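Local structure of carboxylesterase (EST-2) (Archaeoglobus fulgidus, 5FRD) at residues Asn63-Tyr68 with Gly91-Gln96; Asp137-Met142 with Arg156-Arg161. The protein is a thermophilic carboxylesterase that probably hydrolyses carboxylic esters and has been found with coenzyme A bound close to its active site. All coordinates share one frame; numbering follows the deposited sequence.

Contact 1: Asn63-Tyr68 with Gly91-Gln96; sequences NSVDEY and GGAVAQ
Val65 pushes one methyl, CG1, into the shallow hollow that the backbone of the helix 90-101 leaves between Ala93 and Val94. The methyl lies 3.6 Å from Ala93 C and equally close to Val94 N, so it rests on the peptide link itself. Two methyls border the hollow: Ala93 CB and Val94 CG2, each 3.9 Å from Val65 CG1. With CG1 anti to the backbone N (chi1 174°), Val65 aims this branch across the gap. Val94 returns the fit, its CG2 reaching into the dip between Val65 and Tyr68, one helical turn apart on the helix 65-79; there it meets Tyr68 CB at 3.8 Å. The other methyl, Val94 CG1, lies 4.0 Å from Tyr68 O, and Ala69 and Ala72 continue the surface against which Val94 packs. The backbones come close here, the CA atoms of Val65 and Val94 being 5.7 Å apart, consistent with the short side chains of Val65, Ala93 and Val94. In this alpha/beta hydrolase fold the helix 90-101 leads off from a probable nucleophile elbow, a GxSxG pattern whose last glycine, Gly91, already lies in its first turn; the first turn of the helix 65-79 packs against the helix 90-101 at Ala93 and Val94. That turn begins at Ser64, the N-cap, whose OG accepts a capping bond from Glu67 N. Only the root of the Tyr68 side chain takes part in the interlock; its ring turns off toward Asp168 and Leu171, and its hydroxyl is hydrogen-bonded to Asn53 and Pro52.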
ATOM      1  N   ASN A  63      -9.529   9.290 -11.351  1.00 22.70           N
ATOM      2  CA  ASN A  63     -10.613   9.864 -10.559  0.70 23.90           C
ATOM      3  C   ASN A  63     -11.170   8.974  -9.452  1.00 22.60           C
ATOM      4  O   ASN A  63     -12.056   9.378  -8.693  1.00 25.70           O
ATOM      5  CB  ASN A  63     -11.714  10.306 -11.537  0.70 29.26           C
ATOM      6  CG  ASN A  63     -11.262  11.465 -12.411  0.70 26.71           C
ATOM      7  OD1 ASN A  63     -10.632  12.421 -11.933  0.70 34.86           O
ATOM      8  ND2 ASN A  63     -11.570  11.383 -13.684  0.70 33.37           N
ATOM      9  N   SER A  64     -10.605   7.767  -9.303  1.00 22.75           N
ATOM     10  CA  SER A  64     -11.068   6.856  -8.272  1.00 20.24           C
ATOM     11  C   SER A  64     -10.010   5.832  -7.910  1.00 18.69           C
ATOM     12  O   SER A  64      -9.112   5.536  -8.710  1.00 19.71           O
ATOM     13  CB  SER A  64     -12.322   6.097  -8.729  1.00 24.99           C
ATOM     14  OG  SER A  64     -12.016   5.242  -9.803  1.00 28.94           O
ATOM     15  N   VAL A  65     -10.150   5.287  -6.709  1.00 18.36           N
ATOM     16  CA  VAL A  65      -9.373   4.116  -6.298  1.00 16.67           C
ATOM     17  C   VAL A  65      -9.578   2.968  -7.294  1.00 18.51           C
ATOM     18  O   VAL A  65      -8.617   2.268  -7.623  1.00 18.08           O
ATOM     19  CB  VAL A  65      -9.715   3.697  -4.866  1.00 18.59           C
ATOM     20  CG1 VAL A  65      -9.030   2.394  -4.479  1.00 19.36           C
ATOM     21  CG2 VAL A  65      -9.300   4.764  -3.864  1.00 22.77           C
ATOM     22  N   ASP A  66     -10.803   2.752  -7.773  1.00 18.91           N
ATOM     23  CA  ASP A  66     -11.073   1.712  -8.771  0.60 19.73           C
ATOM     24  C   ASP A  66     -10.215   1.836 -10.029  1.00 18.14           C
ATOM     25  O   ASP A  66      -9.750   0.830 -10.574  1.00 19.57           O
ATOM     26  CB  ASP A  66     -12.563   1.726  -9.193  0.60 28.49           C
ATOM     27  CG  ASP A  66     -13.445   0.850  -8.314  0.60 52.11           C
ATOM     28  OD1 ASP A  66     -13.022  -0.265  -7.944  0.60 88.58           O
ATOM     29  OD2 ASP A  66     -14.584   1.272  -8.011  0.60104.83           O
ATOM     30  N   GLU A  67      -9.997   3.059 -10.517  1.00 19.11           N
ATOM     31  CA  GLU A  67      -9.164   3.275 -11.684  0.60 18.70           C
ATOM     32  C   GLU A  67      -7.687   2.860 -11.401  1.00 17.35           C
ATOM     33  O   GLU A  67      -7.049   2.223 -12.223  1.00 17.76           O
ATOM     34  CB  GLU A  67      -9.323   4.730 -12.154  0.60 22.19           C
ATOM     35  CG  GLU A  67     -10.631   4.952 -12.911  0.60 27.25           C
ATOM     36  CD  GLU A  67     -11.102   6.400 -12.930  0.60 41.22           C
ATOM     37  OE1 GLU A  67     -10.279   7.312 -13.156  0.60 26.69           O
ATOM     38  OE2 GLU A  67     -12.315   6.632 -12.719  0.60 46.53           O
ATOM     39  N   TYR A  68      -7.171   3.242 -10.224  1.00 16.43           N
ATOM     40  CA  TYR A  68      -5.848   2.740  -9.881  1.00 15.50           C
ATOM     41  C   TYR A  68      -5.821   1.226  -9.777  1.00 16.07           C
ATOM     42  O   TYR A  68      -4.831   0.585 -10.131  1.00 14.87           O
ATOM     43  CB  TYR A  68      -5.325   3.362  -8.571  1.00 15.44           C
ATOM     44  CG  TYR A  68      -4.697   4.718  -8.729  1.00 14.75           C
ATOM     45  CD1 TYR A  68      -3.776   4.969  -9.731  1.00 14.15           C
ATOM     46  CD2 TYR A  68      -4.950   5.749  -7.828  1.00 19.00           C
ATOM     47  CE1 TYR A  68      -3.175   6.195  -9.891  1.00 13.95           C
ATOM     48  CE2 TYR A  68      -4.357   7.005  -7.991  1.00 18.58           C
ATOM     49  CZ  TYR A  68      -3.455   7.215  -9.033  1.00 16.91           C
ATOM     50  OH  TYR A  68      -2.863   8.455  -9.250  1.00 19.05           O
ATOM     51  N   GLY A  91      -2.673   2.336  -1.114  1.00 12.92           N
ATOM     52  CA  GLY A  91      -2.402   1.082  -1.824  1.00 12.88           C
ATOM     53  C   GLY A  91      -3.198  -0.090  -1.286  1.00 12.86           C
ATOM     54  O   GLY A  91      -3.463  -1.065  -1.999  1.00 13.00           O
ATOM     55  N   GLY A  92      -3.542  -0.048   0.013  1.00 12.70           N
ATOM     56  CA  GLY A  92      -4.423  -1.045   0.604  1.00 15.23           C
ATOM     57  C   GLY A  92      -5.859  -0.897   0.139  1.00 14.40           C
ATOM     58  O   GLY A  92      -6.571  -1.894   0.026  1.00 14.20           O
ATOM     59  N   ALA A  93      -6.288   0.323  -0.121  1.00 13.57           N
ATOM     60  CA  ALA A  93      -7.614   0.578  -0.739  1.00 12.20           C
ATOM     61  C   ALA A  93      -7.614   0.032  -2.160  1.00 13.42           C
ATOM     62  O   ALA A  93      -8.561  -0.644  -2.601  1.00 15.52           O
ATOM     63  CB  ALA A  93      -7.971   2.043  -0.706  1.00 12.95           C
ATOM     64  N   VAL A  94      -6.554   0.315  -2.899  1.00 13.00           N
ATOM     65  CA  VAL A  94      -6.371  -0.215  -4.255  1.00 12.97           C
ATOM     66  C   VAL A  94      -6.375  -1.734  -4.210  1.00 15.62           C
ATOM     67  O   VAL A  94      -7.058  -2.366  -5.024  1.00 14.84           O
ATOM     68  CB  VAL A  94      -5.088   0.340  -4.905  1.00 13.27           C
ATOM     69  CG1 VAL A  94      -4.810  -0.353  -6.234  1.00 16.41           C
ATOM     70  CG2 VAL A  94      -5.196   1.840  -5.091  1.00 15.17           C
ATOM     71  N   ALA A  95      -5.674  -2.348  -3.252  1.00 13.14           N
ATOM     72  CA  ALA A  95      -5.677  -3.794  -3.112  1.00 13.59           C
ATOM     73  C   ALA A  95      -7.070  -4.370  -2.877  1.00 15.16           C
ATOM     74  O   ALA A  95      -7.394  -5.415  -3.446  1.00 15.96           O
ATOM     75  CB  ALA A  95      -4.736  -4.221  -1.986  1.00 14.27           C
ATOM     76  N   GLN A  96      -7.863  -3.730  -2.025  1.00 14.15           N
ATOM     77  CA  GLN A  96      -9.206  -4.209  -1.757  1.00 14.62           C
ATOM     78  C   GLN A  96     -10.051  -4.137  -3.033  1.00 17.46           C
ATOM     79  O   GLN A  96     -10.736  -5.130  -3.350  1.00 18.39           O
ATOM     80  CB  GLN A  96      -9.857  -3.386  -0.654  1.00 16.00           C
ATOM     81  CG  GLN A  96      -9.244  -3.620   0.709  1.00 15.85           C
ATOM     82  CD  GLN A  96      -9.729  -2.615   1.710  1.00 16.03           C
ATOM     83  OE1 GLN A  96     -10.850  -2.716   2.201  1.00 17.12           O
ATOM     84  NE2 GLN A  96      -8.921  -1.602   1.994  1.00 15.70           N
TER

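Contact 2: Asp137-Met142 with Arg156-Arg161; sequences DLMLSM and REFLDR
A single aromatic ring, that of Phe158, carries the whole contact between 137-142 and 156-161, and one of its atoms, CE2, receives both a sulfur and a methyl. Met139 SD stands 3.7 Å from Phe158 CE2, and Leu140 CD2 is 3.6 Å from the same carbon. The sulfur makes a Met-aromatic contact: it lies 4.9 Å from the ring centroid and 64° off the ring normal, an oblique approach rather than one over the middle of the ring. Met139 reaches this far because its chain is fully extended, with CG anti to the backbone N (chi1 -176°) and the torsions beyond it also near 180°, and it crosses the phenylalanine side chain at about a right angle. Beyond the sulfur, Met139 CE lies 3.8 Å from Phe158 CE2 and also comes near CZ of that ring. Leu140 CD2 approaches Phe158 CD2 as well, at 4.0 Å, and it too meets the ring obliquely. No hydrogen bond joins the two segments, and the backbones stay well apart, the nearest CA atoms, those of Leu140 and Phe158, being 9.4 Å from each other. An alanine in place of Phe158 would remove the ring and would probably leave the Met139 sulfur and the Leu140 methyl without their shared partner, opening a gap between the two helices. Leu165 and Leu169 of the helix 162-173 adjoin Phe158 and Met139, respectively, while Met139 also touches Leu202 of the coenzyme A site. Immediately after the helix 132-141, Met142 contacts the bound coenzyme A. The contact thus belongs to the helical layer beside the ligand pocket, consistent with the helical cap that alpha/beta hydrolases commonly place over the active site.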
ATOM      1  N   ASP A 137       3.881  18.308   7.803  1.00 19.12           N
ATOM      2  CA  ASP A 137       4.394  18.016   9.112  1.00 18.10           C
ATOM      3  C   ASP A 137       3.364  17.335  10.029  1.00 17.14           C
ATOM      4  O   ASP A 137       3.704  16.425  10.764  1.00 19.35           O
ATOM      5  CB  ASP A 137       4.910  19.264   9.818  1.00 21.41           C
ATOM      6  CG  ASP A 137       6.179  19.814   9.188  1.00 30.45           C
ATOM      7  OD1 ASP A 137       6.902  19.089   8.463  1.00 27.38           O
ATOM      8  OD2 ASP A 137       6.459  20.994   9.484  1.00 29.80           O
ATOM      9  N   LEU A 138       2.111  17.753   9.934  1.00 18.00           N
ATOM     10  CA  LEU A 138       1.042  17.117  10.725  1.00 19.62           C
ATOM     11  C   LEU A 138       0.832  15.652  10.311  1.00 18.44           C
ATOM     12  O   LEU A 138       0.857  14.743  11.142  1.00 18.75           O
ATOM     13  CB  LEU A 138      -0.253  17.903  10.559  1.00 20.73           C
ATOM     14  CG  LEU A 138      -1.486  17.295  11.239  1.00 23.77           C
ATOM     15  CD1 LEU A 138      -1.271  17.106  12.728  1.00 25.21           C
ATOM     16  CD2 LEU A 138      -2.682  18.169  10.933  1.00 23.25           C
ATOM     17  N   MET A 139       0.713  15.441   9.001  1.00 16.49           N
ATOM     18  CA  MET A 139       0.568  14.071   8.491  1.00 16.22           C
ATOM     19  C   MET A 139       1.745  13.198   8.911  1.00 16.75           C
ATOM     20  O   MET A 139       1.595  12.065   9.375  1.00 16.74           O
ATOM     21  CB  MET A 139       0.421  14.086   6.992  1.00 18.64           C
ATOM     22  CG  MET A 139       0.167  12.705   6.421  1.00 17.85           C
ATOM     23  SD  MET A 139      -0.157  12.830   4.674  1.00 20.37           S
ATOM     24  CE  MET A 139      -0.195  11.070   4.263  1.00 17.93           C
ATOM     25  N   LEU A 140       2.968  13.694   8.768  1.00 17.03           N
ATOM     26  CA  LEU A 140       4.127  12.872   9.086  1.00 17.29           C
ATOM     27  C   LEU A 140       4.348  12.642  10.574  1.00 15.36           C
ATOM     28  O   LEU A 140       4.878  11.587  10.974  1.00 17.47           O
ATOM     29  CB  LEU A 140       5.377  13.424   8.406  1.00 18.93           C
ATOM     30  CG  LEU A 140       5.292  13.273   6.872  1.00 18.80           C
ATOM     31  CD1 LEU A 140       6.622  13.665   6.258  1.00 23.30           C
ATOM     32  CD2 LEU A 140       4.940  11.882   6.377  1.00 21.39           C
ATOM     33  N   SER A 141       3.862  13.576  11.416  1.00 17.75           N
ATOM     34  CA  SER A 141       3.867  13.352  12.854  1.00 19.32           C
ATOM     35  C   SER A 141       3.000  12.150  13.261  1.00 20.98           C
ATOM     36  O   SER A 141       3.212  11.555  14.313  1.00 22.84           O
ATOM     37  CB  SER A 141       3.393  14.606  13.633  1.00 21.37           C
ATOM     38  OG  SER A 141       1.995  14.818  13.542  1.00 22.39           O
ATOM     39  N   MET A 142       2.025  11.818  12.418  1.00 17.75           N
ATOM     40  CA  MET A 142       1.103  10.712  12.628  1.00 18.73           C
ATOM     41  C   MET A 142       1.532   9.429  11.903  1.00 17.68           C
ATOM     42  O   MET A 142       0.857   8.403  12.021  1.00 17.25           O
ATOM     43  CB  MET A 142      -0.274  11.136  12.125  1.00 18.97           C
ATOM     44  CG  MET A 142      -0.859  12.313  12.916  1.00 22.46           C
ATOM     45  SD  MET A 142      -2.326  13.063  12.205  1.00 23.99           S
ATOM     46  CE  MET A 142      -3.519  11.814  12.609  1.00 27.05           C
ATOM     47  N   ARG A 156      10.681  15.729   2.557  1.00 15.28           N
ATOM     48  CA  ARG A 156      11.089  16.403   1.340  1.00 14.69           C
ATOM     49  C   ARG A 156      10.345  15.898   0.103  1.00 13.90           C
ATOM     50  O   ARG A 156       9.969  16.648  -0.778  1.00 16.05           O
ATOM     51  CB  ARG A 156      12.594  16.284   1.121  1.00 16.39           C
ATOM     52  CG  ARG A 156      13.400  17.014   2.184  1.00 17.88           C
ATOM     53  CD  ARG A 156      14.850  17.227   1.765  1.00 19.90           C
ATOM     54  NE  ARG A 156      15.462  15.955   1.438  1.00 19.37           N
ATOM     55  CZ  ARG A 156      15.981  15.117   2.323  1.00 20.06           C
ATOM     56  NH1 ARG A 156      16.066  15.399   3.623  1.00 20.46           N
ATOM     57  NH2 ARG A 156      16.496  13.965   1.880  1.00 24.94           N
ATOM     58  N   GLU A 157      10.155  14.580   0.056  1.00 14.53           N
ATOM     59  CA  GLU A 157       9.349  14.000  -1.032  1.00 14.51           C
ATOM     60  C   GLU A 157       7.952  14.595  -1.078  1.00 13.97           C
ATOM     61  O   GLU A 157       7.456  14.979  -2.125  1.00 14.72           O
ATOM     62  CB  GLU A 157       9.276  12.475  -0.887  1.00 14.49           C
ATOM     63  CG  GLU A 157      10.588  11.756  -1.166  1.00 16.19           C
ATOM     64  CD  GLU A 157      10.553  10.288  -0.886  1.00 20.53           C
ATOM     65  OE1 GLU A 157       9.598   9.804  -0.249  1.00 21.83           O
ATOM     66  OE2 GLU A 157      11.496   9.596  -1.347  1.00 23.64           O
ATOM     67  N   PHE A 158       7.299  14.663   0.082  1.00 14.13           N
ATOM     68  CA  PHE A 158       5.949  15.226   0.128  1.00 15.35           C
ATOM     69  C   PHE A 158       5.927  16.701  -0.294  1.00 14.97           C
ATOM     70  O   PHE A 158       5.037  17.112  -1.041  1.00 15.59           O
ATOM     71  CB  PHE A 158       5.368  15.029   1.528  1.00 15.03           C
ATOM     72  CG  PHE A 158       4.666  13.699   1.762  1.00 16.57           C
ATOM     73  CD1 PHE A 158       4.741  12.622   0.875  1.00 16.86           C
ATOM     74  CD2 PHE A 158       3.893  13.553   2.907  1.00 17.55           C
ATOM     75  CE1 PHE A 158       4.061  11.442   1.142  1.00 16.28           C
ATOM     76  CE2 PHE A 158       3.235  12.373   3.202  1.00 19.36           C
ATOM     77  CZ  PHE A 158       3.308  11.331   2.299  1.00 18.20           C
ATOM     78  N   LEU A 159       6.932  17.465   0.158  1.00 15.50           N
ATOM     79  CA  LEU A 159       7.001  18.878  -0.255  1.00 15.07           C
ATOM     80  C   LEU A 159       7.203  19.036  -1.754  1.00 15.80           C
ATOM     81  O   LEU A 159       6.750  19.991  -2.348  1.00 17.22           O
ATOM     82  CB  LEU A 159       8.086  19.605   0.528  1.00 16.77           C
ATOM     83  CG  LEU A 159       7.795  19.786   2.008  1.00 18.24           C
ATOM     84  CD1 LEU A 159       9.017  20.339   2.737  1.00 21.76           C
ATOM     85  CD2 LEU A 159       6.583  20.684   2.251  1.00 23.13           C
ATOM     86  N   ASP A 160       7.904  18.071  -2.372  1.00 15.12           N
ATOM     87  CA  ASP A 160       8.095  18.019  -3.821  1.00 15.34           C
ATOM     88  C   ASP A 160       6.910  17.471  -4.628  1.00 14.99           C
ATOM     89  O   ASP A 160       6.894  17.538  -5.861  1.00 18.05           O
ATOM     90  CB  ASP A 160       9.354  17.201  -4.147  1.00 14.97           C
ATOM     91  CG  ASP A 160      10.658  17.927  -3.807  1.00 21.80           C
ATOM     92  OD1 ASP A 160      10.631  19.154  -3.544  1.00 21.91           O
ATOM     93  OD2 ASP A 160      11.736  17.256  -3.817  1.00 20.23           O
ATOM     94  N   ARG A 161       5.936  16.887  -3.931  1.00 14.91           N
ATOM     95  CA  ARG A 161       4.817  16.201  -4.591  1.00 14.82           C
ATOM     96  C   ARG A 161       3.483  16.629  -4.018  1.00 16.05           C
ATOM     97  O   ARG A 161       2.564  15.832  -3.963  1.00 16.23           O
ATOM     98  CB  ARG A 161       4.998  14.695  -4.380  1.00 14.88           C
ATOM     99  CG  ARG A 161       6.289  14.125  -4.915  1.00 16.01           C
ATOM    100  CD  ARG A 161       6.523  12.737  -4.373  1.00 13.94           C
ATOM    101  NE  ARG A 161       7.852  12.303  -4.713  1.00 15.10           N
ATOM    102  CZ  ARG A 161       8.384  11.137  -4.356  1.00 15.68           C
ATOM    103  NH1 ARG A 161       7.667  10.236  -3.697  1.00 16.03           N
ATOM    104  NH2 ARG A 161       9.663  10.886  -4.656  1.00 17.90           N
TER

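Overall arrangement
Both contacts join helix to helix within the alpha/beta hydrolase fold, contact 1 closing along the chain before contact 2 opens. Their centres lie about 21 Å apart and their nearest atoms about 11 Å, without touching. Contact 1 unites the helices 65-79 and 90-101, which flank the strand 83-88 in sequence, near the probable nucleophile elbow; contact 2 unites 132-141 and 149-160, inserted between the strands 106-112 and 192-197, in the probable helical cap. The helix 162-173 borders both, receiving Tyr68 from contact 1 and Met139 and Phe158 from contact 2. Coenzyme A touches Met142 at the end of 137-142 and lies about 6 Å from the Met139 side chain, against about 8 Å from that of Ala93.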